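Local coordinates for flagellar regulatory protein C (Vibrio cholerae, PDB 4QHS) that probably hydrolyses ATP as a heptameric AAA+ activator of sigma-54 RNA polymerase, to switch on transcription of flagellar genes, at residues T112-E117 with L154-R159; A39-L44 with D150-A155. One frame throughout, in Å; residues are numbered along the deposited sequence.

Contact 1. Residues T112-E117 with L154-R159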
ATOM      1  N   THR A 112      31.355 -30.929  12.288  1.00 35.11           N
ATOM      2  CA  THR A 112      30.214 -30.508  13.104  1.00 33.01           C
ATOM      3  C   THR A 112      29.802 -29.088  12.793  1.00 32.92           C
ATOM      4  O   THR A 112      30.654 -28.211  12.582  1.00 40.54           O
ATOM      5  CB  THR A 112      30.533 -30.603  14.616  1.00 38.80           C
ATOM      6  OG1 THR A 112      30.805 -31.959  14.949  1.00 39.79           O
ATOM      7  CG2 THR A 112      29.372 -30.124  15.451  1.00 38.91           C
ATOM      8  N   ILE A 113      28.516 -28.831  12.722  1.00 34.60           N
ATOM      9  CA  ILE A 113      28.035 -27.479  12.581  1.00 30.39           C
ATOM     10  C   ILE A 113      27.210 -27.091  13.787  1.00 36.91           C
ATOM     11  O   ILE A 113      26.456 -27.870  14.288  1.00 31.13           O
ATOM     12  CB  ILE A 113      27.270 -27.258  11.275  1.00 31.67           C
ATOM     13  CG1 ILE A 113      26.974 -25.780  11.072  1.00 32.18           C
ATOM     14  CG2 ILE A 113      26.006 -27.982  11.278  1.00 27.51           C
ATOM     15  CD1 ILE A 113      26.639 -25.412   9.683  1.00 28.04           C
ATOM     16  N   LEU A 114      27.417 -25.882  14.262  1.00 29.32           N
ATOM     17  CA  LEU A 114      26.666 -25.322  15.341  1.00 33.80           C
ATOM     18  C   LEU A 114      25.737 -24.253  14.832  1.00 37.04           C
ATOM     19  O   LEU A 114      26.160 -23.284  14.288  1.00 38.41           O
ATOM     20  CB  LEU A 114      27.585 -24.733  16.386  1.00 33.93           C
ATOM     21  CG  LEU A 114      26.949 -23.781  17.380  1.00 35.95           C
ATOM     22  CD1 LEU A 114      25.857 -24.436  18.128  1.00 31.29           C
ATOM     23  CD2 LEU A 114      27.969 -23.323  18.311  1.00 36.01           C
ATOM     24  N   LEU A 115      24.453 -24.453  15.017  1.00 34.41           N
ATOM     25  CA  LEU A 115      23.491 -23.470  14.622  1.00 35.79           C
ATOM     26  C   LEU A 115      22.992 -22.738  15.835  1.00 44.19           C
ATOM     27  O   LEU A 115      22.075 -23.160  16.470  1.00 40.64           O
ATOM     28  CB  LEU A 115      22.344 -24.119  13.895  1.00 32.73           C
ATOM     29  CG  LEU A 115      22.726 -25.010  12.748  1.00 32.49           C
ATOM     30  CD1 LEU A 115      21.560 -25.799  12.417  1.00 37.35           C
ATOM     31  CD2 LEU A 115      23.140 -24.211  11.588  1.00 27.98           C
ATOM     32  N   ASP A 116      23.636 -21.633  16.140  1.00 36.51           N
ATOM     33  CA  ASP A 116      23.391 -20.870  17.324  1.00 38.44           C
ATOM     34  C   ASP A 116      22.152 -20.045  17.149  1.00 43.05           C
ATOM     35  O   ASP A 116      21.959 -19.443  16.142  1.00 39.36           O
ATOM     36  CB  ASP A 116      24.566 -19.959  17.562  1.00 37.74           C
ATOM     37  CG  ASP A 116      25.055 -19.994  18.950  1.00 55.74           C
ATOM     38  OD1 ASP A 116      24.285 -20.249  19.865  1.00 65.24           O
ATOM     39  OD2 ASP A 116      26.232 -19.724  19.140  1.00 64.14           O
ATOM     40  N   GLU A 117      21.303 -20.053  18.150  1.00 38.29           N
ATOM     41  CA  GLU A 117      20.090 -19.271  18.141  1.00 40.33           C
ATOM     42  C   GLU A 117      19.180 -19.586  16.956  1.00 42.56           C
ATOM     43  O   GLU A 117      18.869 -18.746  16.165  1.00 48.93           O
ATOM     44  CB  GLU A 117      20.438 -17.795  18.200  1.00 49.24           C
ATOM     45  CG  GLU A 117      21.018 -17.351  19.507  1.00 60.20           C
ATOM     46  CD  GLU A 117      20.136 -17.725  20.661  1.00 79.31           C
ATOM     47  OE1 GLU A 117      20.631 -18.288  21.643  1.00 86.46           O
ATOM     48  OE2 GLU A 117      18.929 -17.480  20.575  1.00 89.73           O
ATOM     49  N   LEU A 154      24.695 -29.445  15.883  1.00 38.70           N
ATOM     50  CA  LEU A 154      24.434 -28.903  17.197  1.00 42.64           C
ATOM     51  C   LEU A 154      23.622 -27.636  16.993  1.00 36.90           C
ATOM     52  O   LEU A 154      23.850 -26.911  16.022  1.00 40.34           O
ATOM     53  CB  LEU A 154      25.733 -28.603  17.961  1.00 37.43           C
ATOM     54  CG  LEU A 154      26.826 -29.670  18.071  1.00 42.83           C
ATOM     55  CD1 LEU A 154      27.984 -29.113  18.857  1.00 50.79           C
ATOM     56  CD2 LEU A 154      26.327 -30.935  18.711  1.00 42.23           C
ATOM     57  N   ALA A 155      22.676 -27.384  17.892  1.00 39.26           N
ATOM     58  CA  ALA A 155      21.895 -26.148  17.874  1.00 40.46           C
ATOM     59  C   ALA A 155      21.741 -25.565  19.270  1.00 44.73           C
ATOM     60  O   ALA A 155      21.882 -26.278  20.262  1.00 44.61           O
ATOM     61  CB  ALA A 155      20.530 -26.389  17.277  1.00 29.29           C
ATOM     62  N   THR A 156      21.437 -24.268  19.332  1.00 37.70           N
ATOM     63  CA  THR A 156      21.044 -23.614  20.574  1.00 36.66           C
ATOM     64  C   THR A 156      19.819 -22.738  20.387  1.00 35.08           C
ATOM     65  O   THR A 156      19.551 -22.231  19.297  1.00 39.58           O
ATOM     66  CB  THR A 156      22.153 -22.711  21.150  1.00 41.37           C
ATOM     67  OG1 THR A 156      22.218 -21.504  20.387  1.00 38.61           O
ATOM     68  CG2 THR A 156      23.513 -23.417  21.114  1.00 48.86           C
ATOM     69  N   SER A 157      19.135 -22.520  21.483  1.00 34.99           N
ATOM     70  CA  SER A 157      17.974 -21.701  21.531  1.00 36.63           C
ATOM     71  C   SER A 157      17.851 -21.106  22.898  1.00 43.88           C
ATOM     72  O   SER A 157      17.993 -21.779  23.872  1.00 39.88           O
ATOM     73  CB  SER A 157      16.757 -22.529  21.243  1.00 36.81           C
ATOM     74  OG  SER A 157      15.682 -21.697  21.007  1.00 41.42           O
ATOM     75  N   ASN A 158      17.601 -19.824  22.974  1.00 38.56           N
ATOM     76  CA  ASN A 158      17.388 -19.234  24.258  1.00 41.01           C
ATOM     77  C   ASN A 158      15.918 -19.154  24.606  1.00 44.16           C
ATOM     78  O   ASN A 158      15.531 -18.497  25.523  1.00 48.48           O
ATOM     79  CB  ASN A 158      18.098 -17.906  24.376  1.00 46.48           C
ATOM     80  CG  ASN A 158      17.434 -16.818  23.613  1.00 49.01           C
ATOM     81  OD1 ASN A 158      16.378 -16.972  23.081  1.00 48.62           O
ATOM     82  ND2 ASN A 158      18.066 -15.706  23.567  1.00 55.95           N
ATOM     83  N   ARG A 159      15.099 -19.872  23.876  1.00 43.62           N
ATOM     84  CA  ARG A 159      13.697 -19.877  24.154  1.00 56.39           C
ATOM     85  C   ARG A 159      13.109 -21.262  24.162  1.00 57.29           C
ATOM     86  O   ARG A 159      13.699 -22.178  23.643  1.00 58.08           O
ATOM     87  CB  ARG A 159      12.962 -18.982  23.178  1.00 57.74           C
ATOM     88  CG  ARG A 159      13.056 -19.419  21.777  1.00 52.57           C
ATOM     89  CD  ARG A 159      12.574 -18.374  20.840  1.00 58.33           C
ATOM     90  NE  ARG A 159      11.410 -17.709  21.351  1.00 75.49           N
ATOM     91  CZ  ARG A 159      10.946 -16.566  20.893  1.00 79.09           C
ATOM     92  NH1 ARG A 159      11.564 -15.956  19.893  1.00 83.46           N
ATOM     93  NH2 ARG A 159       9.880 -16.036  21.454  1.00 73.74           N
TER
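L114 and L115 pair with L154 and A155 as parallel neighbours in the sheet, and the two short strand segments run 11° apart. Three backbone bonds tie them. L154 N binds I113 O (2.9 Å), L115 N binds L154 O (2.7 Å), and T156 N binds L115 O (3.1 Å). The leucines L114 and L154 lie on the face covered by helix 51-61, while L115 and A155 lie on the other. T112 CG2 reaches L154 CG at 3.7 Å. T112 OG1 is turned off to H59. L114 CD1 meets the methyl CG2 of T156 at 3.9 Å.

The polar end of the contact centres on T156. A chi1 of 76° sets OG1 between the backbone N and the carbonyl carbon. There OG1 donates to D116 OD1; at 2.5 Å the bond is very short, and its exact length is doubtful. OG1 also accepts E117 N in a nearly straight bond (2.8 Å), so the hydroxyl links both residues. Next to it, the E117 side chain bends at chi2 and crosses N158 at about a right angle. E117 OE2 comes within 3.5 Å of N158 CG, with the carboxylate and amide planes 57° apart. N158 ND2 bonds S47 OG in the P-loop, and E117 OE1 bonds the same hydroxyl weakly, so S47 is a shared partner of the two. By family, D116 and E117 match the Walker B motif, and the end of strand 152-157 with N158 is consistent with sensor 1 of an AAA+ ATPase site.

Contact 2. Residues A39-L44 with D150-A155; sequences ANVMIL and DVRVLA
This is a buried parallel pairing of two neighbouring strands in the AAA+ core sheet, a P-loop fold with parallel strands in the order 2-3-4-1-5. Strand 41-44, which leads into the P-loop, lies next to strand 152-157. V41 pairs with L154 and M42 with A155, and the axes of the two strand segments are 14° apart. V41 N binds V153 O (3.2 Å). V41 O then accepts A155 N (2.8 Å), and A155 O accepts I43 N (2.7 Å). I43 O takes a further bond from K51, the lysine of the Walker A motif, which is consistent with this C-terminal end lying next to the nucleotide site.

Side chains fill both faces. V41 and L154 lie side by side and point the same way, with V41 CB 3.8 Å from L154 CD2. Across the sheet from them M42 folds back, bent at chi2 and chi3, and brings its methyl CE within 3.7 Å of A155 CB. Just before strand 41-44, N40 crosses V153 obliquely. Its OD1 lies 3.3 Å from V153 CB, while ND2 is bonded to the carbonyl of R177. A39, one residue earlier, packs on I246 of a neighbouring subunit.

R152 closes the same end. Its guanidinium binds the carbonyl of V34 and, weakly, that of A35, so it joins the last turn of helix 23-35 to the sheet. The chain bends at chi2 (-104°) to bring the group there. A39 O also sits at the guanidinium edge, 17° out of its plane, and accepts R152 NE at 2.8 Å and, weakly, R152 NH2 at 3.1 Å.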
ATOM      1  N   ALA A  39      23.965 -38.006  17.129  1.00 45.81           N
ATOM      2  CA  ALA A  39      22.683 -37.364  17.316  1.00 42.28           C
ATOM      3  C   ALA A  39      22.739 -35.852  17.340  1.00 43.05           C
ATOM      4  O   ALA A  39      23.712 -35.281  17.736  1.00 36.45           O
ATOM      5  CB  ALA A  39      22.055 -37.850  18.558  1.00 33.73           C
ATOM      6  N   ASN A  40      21.651 -35.232  16.926  1.00 39.43           N
ATOM      7  CA  ASN A  40      21.500 -33.810  17.008  1.00 30.94           C
ATOM      8  C   ASN A  40      21.364 -33.408  18.436  1.00 38.06           C
ATOM      9  O   ASN A  40      20.723 -34.073  19.194  1.00 34.77           O
ATOM     10  CB  ASN A  40      20.270 -33.343  16.285  1.00 31.12           C
ATOM     11  CG  ASN A  40      20.312 -33.605  14.840  1.00 37.02           C
ATOM     12  OD1 ASN A  40      21.334 -33.551  14.207  1.00 43.43           O
ATOM     13  ND2 ASN A  40      19.183 -33.862  14.300  1.00 46.38           N
ATOM     14  N   VAL A  41      21.985 -32.310  18.795  1.00 32.61           N
ATOM     15  CA  VAL A  41      21.967 -31.828  20.172  1.00 37.40           C
ATOM     16  C   VAL A  41      21.456 -30.395  20.253  1.00 31.00           C
ATOM     17  O   VAL A  41      21.998 -29.491  19.598  1.00 37.07           O
ATOM     18  CB  VAL A  41      23.361 -31.862  20.817  1.00 43.93           C
ATOM     19  CG1 VAL A  41      23.265 -31.321  22.228  1.00 41.00           C
ATOM     20  CG2 VAL A  41      23.945 -33.267  20.784  1.00 33.85           C
ATOM     21  N   MET A  42      20.415 -30.197  21.046  1.00 30.52           N
ATOM     22  CA  MET A  42      19.865 -28.869  21.293  1.00 35.61           C
ATOM     23  C   MET A  42      20.330 -28.350  22.657  1.00 42.18           C
ATOM     24  O   MET A  42      20.073 -28.980  23.676  1.00 39.18           O
ATOM     25  CB  MET A  42      18.338 -28.902  21.243  1.00 37.19           C
ATOM     26  CG  MET A  42      17.693 -27.549  21.517  1.00 37.63           C
ATOM     27  SD  MET A  42      17.993 -26.328  20.224  1.00 40.42           S
ATOM     28  CE  MET A  42      17.295 -27.225  18.838  1.00 40.22           C
ATOM     29  N   ILE A  43      21.016 -27.214  22.675  1.00 38.87           N
ATOM     30  CA  ILE A  43      21.435 -26.620  23.939  1.00 36.44           C
ATOM     31  C   ILE A  43      20.572 -25.413  24.298  1.00 40.01           C
ATOM     32  O   ILE A  43      20.633 -24.344  23.639  1.00 36.21           O
ATOM     33  CB  ILE A  43      22.909 -26.180  23.910  1.00 46.22           C
ATOM     34  CG1 ILE A  43      23.790 -27.271  23.290  1.00 35.63           C
ATOM     35  CG2 ILE A  43      23.371 -25.818  25.320  1.00 40.71           C
ATOM     36  CD1 ILE A  43      25.211 -26.823  23.061  1.00 44.50           C
ATOM     37  N   LEU A  44      19.758 -25.609  25.334  1.00 39.08           N
ATOM     38  CA  LEU A  44      18.823 -24.605  25.833  1.00 40.38           C
ATOM     39  C   LEU A  44      19.471 -23.785  26.950  1.00 41.80           C
ATOM     40  O   LEU A  44      20.533 -24.149  27.466  1.00 44.18           O
ATOM     41  CB  LEU A  44      17.538 -25.284  26.323  1.00 31.89           C
ATOM     42  CG  LEU A  44      16.916 -26.203  25.265  1.00 43.64           C
ATOM     43  CD1 LEU A  44      15.752 -27.027  25.808  1.00 32.89           C
ATOM     44  CD2 LEU A  44      16.477 -25.388  24.061  1.00 38.38           C
ATOM     45  N   ASP A 150      27.736 -35.141   5.332  1.00 40.43           N
ATOM     46  CA  ASP A 150      28.140 -35.986   6.451  1.00 49.49           C
ATOM     47  C   ASP A 150      28.518 -35.052   7.600  1.00 42.03           C
ATOM     48  O   ASP A 150      29.699 -34.783   7.830  1.00 47.78           O
ATOM     49  CB  ASP A 150      29.318 -36.892   6.070  1.00 55.11           C
ATOM     50  CG  ASP A 150      29.862 -37.704   7.260  1.00 69.01           C
ATOM     51  OD1 ASP A 150      29.066 -38.159   8.111  1.00 61.53           O
ATOM     52  OD2 ASP A 150      31.098 -37.885   7.341  1.00 78.51           O
ATOM     53  N   VAL A 151      27.508 -34.531   8.285  1.00 42.68           N
ATOM     54  CA  VAL A 151      27.682 -33.422   9.216  1.00 42.51           C
ATOM     55  C   VAL A 151      26.837 -33.605  10.492  1.00 39.86           C
ATOM     56  O   VAL A 151      25.643 -33.880  10.431  1.00 31.27           O
ATOM     57  CB  VAL A 151      27.303 -32.063   8.545  1.00 45.38           C
ATOM     58  CG1 VAL A 151      27.364 -30.912   9.549  1.00 35.11           C
ATOM     59  CG2 VAL A 151      28.199 -31.771   7.338  1.00 43.43           C
ATOM     60  N   ARG A 152      27.482 -33.449  11.642  1.00 37.37           N
ATOM     61  CA  ARG A 152      26.820 -33.532  12.932  1.00 32.34           C
ATOM     62  C   ARG A 152      26.258 -32.163  13.268  1.00 38.02           C
ATOM     63  O   ARG A 152      26.953 -31.145  13.155  1.00 37.97           O
ATOM     64  CB  ARG A 152      27.802 -33.993  14.019  1.00 43.05           C
ATOM     65  CG  ARG A 152      27.164 -34.685  15.221  1.00 40.89           C
ATOM     66  CD  ARG A 152      27.089 -33.795  16.451  1.00 34.75           C
ATOM     67  NE  ARG A 152      26.383 -34.471  17.544  1.00 49.15           N
ATOM     68  CZ  ARG A 152      26.965 -35.223  18.477  1.00 50.54           C
ATOM     69  NH1 ARG A 152      28.281 -35.395  18.476  1.00 39.23           N
ATOM     70  NH2 ARG A 152      26.227 -35.801  19.425  1.00 38.67           N
ATOM     71  N   VAL A 153      25.003 -32.130  13.682  1.00 30.30           N
ATOM     72  CA  VAL A 153      24.353 -30.866  13.976  1.00 37.61           C
ATOM     73  C   VAL A 153      24.210 -30.606  15.473  1.00 44.53           C
ATOM     74  O   VAL A 153      23.697 -31.440  16.226  1.00 48.84           O
ATOM     75  CB  VAL A 153      22.969 -30.798  13.335  1.00 39.15           C
ATOM     76  CG1 VAL A 153      22.222 -29.595  13.856  1.00 37.08           C
ATOM     77  CG2 VAL A 153      23.106 -30.742  11.823  1.00 44.58           C
ATOM     78  N   LEU A 154      24.695 -29.445  15.883  1.00 38.70           N
ATOM     79  CA  LEU A 154      24.434 -28.903  17.197  1.00 42.64           C
ATOM     80  C   LEU A 154      23.622 -27.636  16.993  1.00 36.90           C
ATOM     81  O   LEU A 154      23.850 -26.911  16.022  1.00 40.34           O
ATOM     82  CB  LEU A 154      25.733 -28.603  17.961  1.00 37.43           C
ATOM     83  CG  LEU A 154      26.826 -29.670  18.071  1.00 42.83           C
ATOM     84  CD1 LEU A 154      27.984 -29.113  18.857  1.00 50.79           C
ATOM     85  CD2 LEU A 154      26.327 -30.935  18.711  1.00 42.23           C
ATOM     86  N   ALA A 155      22.676 -27.384  17.892  1.00 39.26           N
ATOM     87  CA  ALA A 155      21.895 -26.148  17.874  1.00 40.46           C
ATOM     88  C   ALA A 155      21.741 -25.565  19.270  1.00 44.73           C
ATOM     89  O   ALA A 155      21.882 -26.278  20.262  1.00 44.61           O
ATOM     90  CB  ALA A 155      20.530 -26.389  17.277  1.00 29.29           C
TER

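How the contacts relate
Both contacts belong to the core of one parallel sheet and share L154 and A155. Strand 152-157 is the common element: contact 1 joins it to strand 112-116 and contact 2 to strand 41-44. Probable backbone bonds, I113 N to R152 O and S157 N to I43 O, continue the same pairings. Their chemistry differs mainly at the strand ends. Contact 1 becomes polar at the C-terminal ends, where the Walker B and sensor 1 residues gather near the P-loop. The side-chain polar bonds between the two segments of contact 2 lie at the N-terminal ends, where an arginine ties carbonyls together, and it reaches a neighbouring subunit there.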